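Local atomic coordinates of multidrug resistance protein (Vibrio cholerae, PDB entry 1YC9), a protein that forms an outer membrane efflux channel of the outer membrane factor family and could contribute to multidrug resistance, perhaps against puromycin, acriflavine and tetraphenylarsonium. Residues W26-Q31 against L38-L43; A260-A265 against G347-A352. The protein carries 1 engineered substitution. All blocks are in the same frame, centred on the assembly; numbering follows the deposited sequence.

Contact 1. Residues W26-Q31 against L38-L43; sequences WWQRYQ and LIEEAL
The indole of Trp27 lies with one face on the branched side chain of Ile39. CG2 of Ile39 sits 3.5 Å from the centroid of the Trp27 six-membered ring and only 8° off its normal, which is the geometry of a CH-pi contact over the ring centre. The other branch of Ile39 follows the root of the same side chain, its CD1 coming to 3.6 Å from CG of Trp27, so both arms of the isoleucine bear on the tryptophan. The ring is brought there by a chi1 of 51°, which sets Trp27 CG between its own backbone N and carbonyl carbon. Farther along the helix, Leu43 reaches back to the indole from the opposing direction, CD1 standing 3.6 Å from Trp27 CH2.

The carboxylate of Glu40 approaches differently. Its OE2 lies near the indole plane at the edge, 3.6 Å from Trp27 NE1, too far to count as a hydrogen bond, and the carboxylate is turned 54° from the ring. Gln28 NE2 lies near the same oxygen, 3.7 Å from Glu40 OE2, with no hydrogen bond between them.

The 3-10 turn 26-30 thus packs on helix 33-44, which begins a few residues later. Ile39 also touches Ile147 of helix 117-183, while Trp26 and Tyr30 rest on Leu427 and Ile430 of helix 398-433.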
ATOM      1  N   TRP A  26      -7.083   8.683  26.729  1.00 31.58           N
ATOM      2  CA  TRP A  26      -7.973   9.762  26.329  1.00 29.60           C
ATOM      3  C   TRP A  26      -9.417   9.354  26.050  1.00 28.96           C
ATOM      4  O   TRP A  26     -10.323  10.171  26.113  1.00 28.41           O
ATOM      5  CB  TRP A  26      -7.363  10.498  25.108  1.00 30.15           C
ATOM      6  CG  TRP A  26      -6.994   9.515  24.018  1.00 27.28           C
ATOM      7  CD1 TRP A  26      -5.778   8.965  23.796  1.00 26.59           C
ATOM      8  CD2 TRP A  26      -7.888   8.925  23.029  1.00 27.01           C
ATOM      9  NE1 TRP A  26      -5.853   8.060  22.757  1.00 28.55           N
ATOM     10  CE2 TRP A  26      -7.129   8.023  22.261  1.00 25.54           C
ATOM     11  CE3 TRP A  26      -9.246   9.056  22.741  1.00 25.75           C
ATOM     12  CZ2 TRP A  26      -7.687   7.259  21.203  1.00 23.66           C
ATOM     13  CZ3 TRP A  26      -9.800   8.302  21.702  1.00 26.24           C
ATOM     14  CH2 TRP A  26      -9.025   7.419  20.948  1.00 24.94           C
ATOM     15  N   TRP A  27      -9.629   8.087  25.701  1.00 28.06           N
ATOM     16  CA  TRP A  27     -10.958   7.573  25.381  1.00 26.93           C
ATOM     17  C   TRP A  27     -11.872   7.562  26.612  1.00 26.93           C
ATOM     18  O   TRP A  27     -13.112   7.558  26.481  1.00 26.95           O
ATOM     19  CB  TRP A  27     -10.866   6.154  24.828  1.00 24.74           C
ATOM     20  CG  TRP A  27     -10.044   5.232  25.682  1.00 25.50           C
ATOM     21  CD1 TRP A  27     -10.480   4.476  26.734  1.00 23.59           C
ATOM     22  CD2 TRP A  27      -8.650   4.960  25.543  1.00 25.28           C
ATOM     23  NE1 TRP A  27      -9.437   3.755  27.256  1.00 24.29           N
ATOM     24  CE2 TRP A  27      -8.299   4.041  26.549  1.00 24.98           C
ATOM     25  CE3 TRP A  27      -7.639   5.430  24.676  1.00 22.76           C
ATOM     26  CZ2 TRP A  27      -7.004   3.579  26.712  1.00 27.03           C
ATOM     27  CZ3 TRP A  27      -6.351   4.955  24.837  1.00 22.23           C
ATOM     28  CH2 TRP A  27      -6.044   4.041  25.854  1.00 25.59           C
ATOM     29  N   GLN A  28     -11.251   7.562  27.795  1.00 28.95           N
ATOM     30  CA  GLN A  28     -12.013   7.596  29.040  1.00 30.06           C
ATOM     31  C   GLN A  28     -12.851   8.850  29.180  1.00 30.79           C
ATOM     32  O   GLN A  28     -13.843   8.833  29.902  1.00 31.36           O
ATOM     33  CB  GLN A  28     -11.094   7.386  30.269  1.00 30.85           C
ATOM     34  CG  GLN A  28     -10.527   5.987  30.373  1.00 32.52           C
ATOM     35  CD  GLN A  28      -9.488   5.852  31.480  1.00 34.51           C
ATOM     36  OE1 GLN A  28      -9.039   6.849  32.053  1.00 37.97           O
ATOM     37  NE2 GLN A  28      -9.083   4.653  31.739  1.00 34.16           N
ATOM     38  N   ARG A  29     -12.471   9.930  28.507  1.00 31.51           N
ATOM     39  CA  ARG A  29     -13.235  11.146  28.621  1.00 32.91           C
ATOM     40  C   ARG A  29     -14.654  11.017  28.087  1.00 32.10           C
ATOM     41  O   ARG A  29     -15.505  11.812  28.459  1.00 30.40           O
ATOM     42  CB  ARG A  29     -12.463  12.359  28.080  1.00 34.37           C
ATOM     43  CG  ARG A  29     -12.768  12.840  26.683  1.00 40.75           C
ATOM     44  CD  ARG A  29     -12.042  14.166  26.354  1.00 46.55           C
ATOM     45  NE  ARG A  29     -12.921  15.343  26.257  1.00 50.78           N
ATOM     46  CZ  ARG A  29     -12.821  16.461  26.996  1.00 54.05           C
ATOM     47  NH1 ARG A  29     -13.674  17.463  26.791  1.00 55.43           N
ATOM     48  NH2 ARG A  29     -11.896  16.598  27.947  1.00 55.39           N
ATOM     49  N   TYR A  30     -14.950   9.983  27.277  1.00 30.58           N
ATOM     50  CA  TYR A  30     -16.302   9.790  26.752  1.00 30.31           C
ATOM     51  C   TYR A  30     -17.258   9.048  27.701  1.00 31.02           C
ATOM     52  O   TYR A  30     -18.433   8.891  27.403  1.00 30.83           O
ATOM     53  CB  TYR A  30     -16.264   9.130  25.339  1.00 29.05           C
ATOM     54  CG  TYR A  30     -15.357   9.871  24.419  1.00 28.12           C
ATOM     55  CD1 TYR A  30     -15.661  11.164  24.021  1.00 28.58           C
ATOM     56  CD2 TYR A  30     -14.146   9.322  23.993  1.00 28.04           C
ATOM     57  CE1 TYR A  30     -14.813  11.885  23.223  1.00 29.23           C
ATOM     58  CE2 TYR A  30     -13.275  10.064  23.147  1.00 29.12           C
ATOM     59  CZ  TYR A  30     -13.628  11.305  22.753  1.00 29.37           C
ATOM     60  OH  TYR A  30     -12.782  12.057  21.961  1.00 28.84           O
ATOM     61  N   GLN A  31     -16.725   8.520  28.803  1.00 32.13           N
ATOM     62  CA  GLN A  31     -17.543   8.051  29.919  1.00 33.50           C
ATOM     63  C   GLN A  31     -18.359   6.843  29.507  1.00 32.39           C
ATOM     64  O   GLN A  31     -19.489   6.642  29.968  1.00 32.76           O
ATOM     65  CB  GLN A  31     -18.428   9.200  30.457  1.00 33.61           C
ATOM     66  CG  GLN A  31     -17.612  10.308  31.146  1.00 38.82           C
ATOM     67  CD  GLN A  31     -18.489  11.459  31.685  1.00 42.94           C
ATOM     68  OE1 GLN A  31     -19.236  11.267  32.627  1.00 48.84           O
ATOM     69  NE2 GLN A  31     -18.392  12.631  31.084  1.00 45.97           N
ATOM     70  N   LEU A  38     -13.187  -2.181  25.329  1.00 24.99           N
ATOM     71  CA  LEU A  38     -12.735  -2.543  23.983  1.00 24.72           C
ATOM     72  C   LEU A  38     -11.302  -2.081  23.749  1.00 23.12           C
ATOM     73  O   LEU A  38     -10.473  -2.865  23.322  1.00 23.81           O
ATOM     74  CB  LEU A  38     -13.666  -1.919  22.927  1.00 23.88           C
ATOM     75  CG  LEU A  38     -15.045  -2.565  22.831  1.00 24.97           C
ATOM     76  CD1 LEU A  38     -16.004  -1.719  22.020  1.00 27.46           C
ATOM     77  CD2 LEU A  38     -14.926  -3.943  22.247  1.00 27.52           C
ATOM     78  N   ILE A  39     -10.994  -0.837  24.087  1.00 22.17           N
ATOM     79  CA  ILE A  39      -9.658  -0.350  23.834  1.00 23.85           C
ATOM     80  C   ILE A  39      -8.668  -1.071  24.772  1.00 24.90           C
ATOM     81  O   ILE A  39      -7.618  -1.592  24.351  1.00 24.94           O
ATOM     82  CB  ILE A  39      -9.622   1.158  23.916  1.00 23.11           C
ATOM     83  CG1 ILE A  39     -10.420   1.721  22.726  1.00 24.87           C
ATOM     84  CG2 ILE A  39      -8.208   1.657  23.909  1.00 25.42           C
ATOM     85  CD1 ILE A  39     -10.567   3.212  22.721  1.00 25.32           C
ATOM     86  N   GLU A  40      -9.033  -1.169  26.046  1.00 25.28           N
ATOM     87  CA  GLU A  40      -8.195  -1.861  27.011  1.00 27.03           C
ATOM     88  C   GLU A  40      -7.852  -3.296  26.636  1.00 27.99           C
ATOM     89  O   GLU A  40      -6.697  -3.680  26.728  1.00 27.80           O
ATOM     90  CB  GLU A  40      -8.832  -1.771  28.384  1.00 27.50           C
ATOM     91  CG  GLU A  40      -8.726  -0.331  28.869  1.00 29.33           C
ATOM     92  CD  GLU A  40      -9.639   0.223  29.904  0.50 34.25           C
ATOM     93  OE1 GLU A  40     -10.278  -0.600  30.584  0.50 39.57           O
ATOM     94  OE2 GLU A  40      -9.811   1.463  29.987  0.50 38.45           O
ATOM     95  N   GLU A  41      -8.837  -4.048  26.151  1.00 29.32           N
ATOM     96  CA  GLU A  41      -8.638  -5.401  25.629  1.00 30.30           C
ATOM     97  C   GLU A  41      -7.604  -5.429  24.502  1.00 29.71           C
ATOM     98  O   GLU A  41      -6.688  -6.262  24.521  1.00 30.37           O
ATOM     99  CB  GLU A  41      -9.951  -6.000  25.100  1.00 31.58           C
ATOM    100  CG  GLU A  41     -10.949  -6.439  26.152  1.00 35.69           C
ATOM    101  CD  GLU A  41     -12.334  -6.682  25.526  1.00 39.81           C
ATOM    102  OE1 GLU A  41     -12.448  -7.502  24.606  1.00 41.30           O
ATOM    103  OE2 GLU A  41     -13.309  -6.030  25.924  1.00 43.58           O
ATOM    104  N   ALA A  42      -7.784  -4.548  23.522  1.00 28.58           N
ATOM    105  CA  ALA A  42      -6.906  -4.464  22.364  1.00 28.38           C
ATOM    106  C   ALA A  42      -5.480  -4.105  22.771  1.00 28.87           C
ATOM    107  O   ALA A  42      -4.557  -4.596  22.183  1.00 27.64           O
ATOM    108  CB  ALA A  42      -7.409  -3.426  21.373  1.00 27.03           C
ATOM    109  N   LEU A  43      -5.321  -3.194  23.744  1.00 28.92           N
ATOM    110  CA  LEU A  43      -3.994  -2.791  24.199  1.00 30.50           C
ATOM    111  C   LEU A  43      -3.291  -3.791  25.156  1.00 32.77           C
ATOM    112  O   LEU A  43      -2.111  -3.656  25.435  1.00 34.62           O
ATOM    113  CB  LEU A  43      -4.075  -1.399  24.820  1.00 29.66           C
ATOM    114  CG  LEU A  43      -4.423  -0.284  23.811  1.00 31.39           C
ATOM    115  CD1 LEU A  43      -4.459   1.089  24.513  1.00 34.54           C
ATOM    116  CD2 LEU A  43      -3.495  -0.239  22.586  1.00 31.82           C
TER

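Contact 2. Residues A260-A265 against G347-A352; sequences ADITAA and GTLVQA
OD1 of Asp261 is gripped by two partners: it accepts a hydrogen bond from a water at 2.8 Å and forms a salt bridge with Arg259, just before the helical segment. The same water donates a second, longer bond of 3.2 Å to the backbone O of Thr348, so a single solvent molecule links the two segments, between which there is no direct hydrogen bond. Asp261 CG lies between the backbone N and the carbonyl carbon (chi1 60°), a rotation that carries the carboxylate toward the facing helix and also lets OD2 take a weak bond from Ile262 N, bent to 128°. The nearby guanidinium of Arg259 would favour the charged form of the carboxylate.

Thr348 fits in beside this carboxylate with its methyl. Thr348 CG2 is anti to the backbone N, with OG1 beside that N, and the methyl carbon Thr348 CG2 lies 3.5 Å from Asp261 OD1 and 3.7 Å from Ile262 CG1, sliding past both side chains in the opposite direction. The hydroxyl has other business: OG1 is hydrogen-bonded to the carbonyl of Gln344 one turn earlier, and across the interface it meets merely the methyl of Ala265.

Apolar packing completes the contact. Ile262 sends CD1 to within 3.8 Å of Ala352 CB.

The segments run antiparallel, their directions 169° apart and their axes approaching to 9.4 Å. The methyls of Ala265 and Ala352 and the side chain of Thr348 face the other segment. Leu256, in the loop ahead of helix 260-281, touches Ile262 and Ala352. On another flank Ala260, Thr263 and Ala264 meet helix 117-183, and Val350 of helix 326-391 packs on Gly225 of a second subunit.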
ATOM      1  N   ALA A 260       4.150  11.427  17.163  1.00 23.73           N
ATOM      2  CA  ALA A 260       5.183  10.402  17.095  1.00 24.24           C
ATOM      3  C   ALA A 260       5.700  10.213  15.655  1.00 24.00           C
ATOM      4  O   ALA A 260       6.860   9.905  15.466  1.00 23.57           O
ATOM      5  CB  ALA A 260       4.663   9.077  17.661  1.00 26.35           C
ATOM      6  N   ASP A 261       4.871  10.414  14.642  1.00 23.10           N
ATOM      7  CA  ASP A 261       5.330  10.314  13.227  1.00 23.32           C
ATOM      8  C   ASP A 261       6.377  11.367  12.875  1.00 22.69           C
ATOM      9  O   ASP A 261       7.370  11.086  12.185  1.00 21.61           O
ATOM     10  CB  ASP A 261       4.168  10.316  12.225  1.00 22.94           C
ATOM     11  CG  ASP A 261       3.287  11.592  12.281  1.00 26.86           C
ATOM     12  OD1 ASP A 261       2.574  11.897  11.290  1.00 26.38           O
ATOM     13  OD2 ASP A 261       3.225  12.387  13.259  1.00 28.39           O
ATOM     14  N   ILE A 262       6.184  12.599  13.358  1.00 21.67           N
ATOM     15  CA  ILE A 262       7.173  13.649  13.165  1.00 21.15           C
ATOM     16  C   ILE A 262       8.449  13.293  13.931  1.00 20.41           C
ATOM     17  O   ILE A 262       9.552  13.442  13.409  1.00 19.71           O
ATOM     18  CB  ILE A 262       6.644  15.032  13.631  1.00 21.81           C
ATOM     19  CG1 ILE A 262       5.498  15.464  12.725  1.00 22.45           C
ATOM     20  CG2 ILE A 262       7.740  16.065  13.656  1.00 21.34           C
ATOM     21  CD1 ILE A 262       4.751  16.702  13.187  1.00 25.24           C
ATOM     22  N   THR A 263       8.324  12.839  15.177  1.00 19.95           N
ATOM     23  CA  THR A 263       9.489  12.459  15.941  1.00 19.40           C
ATOM     24  C   THR A 263      10.274  11.356  15.221  1.00 18.94           C
ATOM     25  O   THR A 263      11.479  11.422  15.116  1.00 19.53           O
ATOM     26  CB  THR A 263       9.045  11.990  17.286  1.00 20.50           C
ATOM     27  OG1 THR A 263       8.421  13.105  17.936  1.00 20.25           O
ATOM     28  CG2 THR A 263      10.227  11.573  18.132  1.00 20.35           C
ATOM     29  N   ALA A 264       9.566  10.340  14.752  1.00 18.05           N
ATOM     30  CA  ALA A 264      10.220   9.209  14.088  1.00 18.52           C
ATOM     31  C   ALA A 264      10.952   9.685  12.859  1.00 18.79           C
ATOM     32  O   ALA A 264      12.102   9.322  12.653  1.00 18.58           O
ATOM     33  CB  ALA A 264       9.230   8.160  13.765  1.00 18.69           C
ATOM     34  N   ALA A 265      10.306  10.534  12.068  1.00 19.37           N
ATOM     35  CA  ALA A 265      10.950  11.032  10.854  1.00 19.80           C
ATOM     36  C   ALA A 265      12.132  11.915  11.170  1.00 19.77           C
ATOM     37  O   ALA A 265      13.134  11.880  10.446  1.00 19.63           O
ATOM     38  CB  ALA A 265       9.946  11.771   9.958  1.00 19.60           C
ATOM     39  N   GLY A 347       7.575  16.424   4.638  1.00 24.83           N
ATOM     40  CA  GLY A 347       6.293  15.970   4.208  1.00 24.42           C
ATOM     41  C   GLY A 347       5.416  15.654   5.399  1.00 24.81           C
ATOM     42  O   GLY A 347       4.185  15.839   5.348  1.00 22.61           O
ATOM     43  N   THR A 348       6.029  15.071   6.428  1.00 23.89           N
ATOM     44  CA  THR A 348       5.290  14.653   7.616  1.00 24.10           C
ATOM     45  C   THR A 348       4.800  15.877   8.348  1.00 23.97           C
ATOM     46  O   THR A 348       3.653  15.867   8.768  1.00 25.17           O
ATOM     47  CB  THR A 348       6.177  13.795   8.513  1.00 24.61           C
ATOM     48  OG1 THR A 348       6.532  12.585   7.812  1.00 24.67           O
ATOM     49  CG2 THR A 348       5.413  13.276   9.708  1.00 24.44           C
ATOM     50  N   LEU A 349       5.631  16.933   8.437  1.00 23.87           N
ATOM     51  CA  LEU A 349       5.231  18.197   9.015  0.50 23.81           C
ATOM     52  C   LEU A 349       4.051  18.791   8.240  1.00 24.20           C
ATOM     53  O   LEU A 349       3.058  19.229   8.805  1.00 23.23           O
ATOM     54  CB  LEU A 349       6.404  19.153   8.948  0.50 24.22           C
ATOM     55  CG  LEU A 349       6.250  20.463   9.660  0.50 24.26           C
ATOM     56  CD1 LEU A 349       5.581  20.240  11.011  0.50 25.87           C
ATOM     57  CD2 LEU A 349       7.625  21.065   9.845  0.50 25.63           C
ATOM     58  N   VAL A 350       4.162  18.790   6.914  1.00 23.31           N
ATOM     59  CA  VAL A 350       3.116  19.357   6.075  1.00 23.36           C
ATOM     60  C   VAL A 350       1.811  18.596   6.271  1.00 23.12           C
ATOM     61  O   VAL A 350       0.747  19.202   6.470  1.00 22.98           O
ATOM     62  CB  VAL A 350       3.558  19.380   4.568  1.00 23.04           C
ATOM     63  CG1 VAL A 350       2.347  19.648   3.687  1.00 24.31           C
ATOM     64  CG2 VAL A 350       4.691  20.393   4.350  1.00 23.62           C
ATOM     65  N   GLN A 351       1.876  17.280   6.233  1.00 22.90           N
ATOM     66  CA  GLN A 351       0.715  16.462   6.411  1.00 24.03           C
ATOM     67  C   GLN A 351       0.090  16.625   7.804  1.00 23.45           C
ATOM     68  O   GLN A 351      -1.140  16.591   7.908  1.00 21.96           O
ATOM     69  CB  GLN A 351       1.031  15.000   6.199  1.00 25.20           C
ATOM     70  CG  GLN A 351      -0.230  14.096   6.100  1.00 29.74           C
ATOM     71  CD  GLN A 351      -1.483  14.658   5.293  1.00 38.00           C
ATOM     72  OE1 GLN A 351      -1.406  15.512   4.287  1.00 39.05           O
ATOM     73  NE2 GLN A 351      -2.665  14.151   5.727  1.00 39.56           N
ATOM     74  N   ALA A 352       0.911  16.807   8.833  1.00 22.18           N
ATOM     75  CA  ALA A 352       0.387  16.970  10.191  1.00 23.29           C
ATOM     76  C   ALA A 352      -0.336  18.312  10.315  1.00 23.35           C
ATOM     77  O   ALA A 352      -1.408  18.384  10.899  1.00 24.04           O
ATOM     78  CB  ALA A 352       1.495  16.895  11.186  1.00 23.00           C
TER
HETATM   79  O   HOH W   1       1.919  13.177   8.940  1.00 42.06           O

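Overall arrangement
Both segments of contact 1 precede those of contact 2 in the sequence; their centres are 25 Å apart and their nearest atoms about 12 Å, so they do not touch. Contact 1 is local, joining an N-terminal turn to helix 33-44, whereas contact 2 pairs helices 260-281 and 326-391, between which strands 286-298 and 309-322 are threaded. Helix 117-183 is common ground, since residues of both contacts lean on it at different points along its length. Both contacts therefore belong to the helical part of the subunit, apart from the four-stranded sheet, and contact 2 borders another subunit, as expected where three chains build one channel.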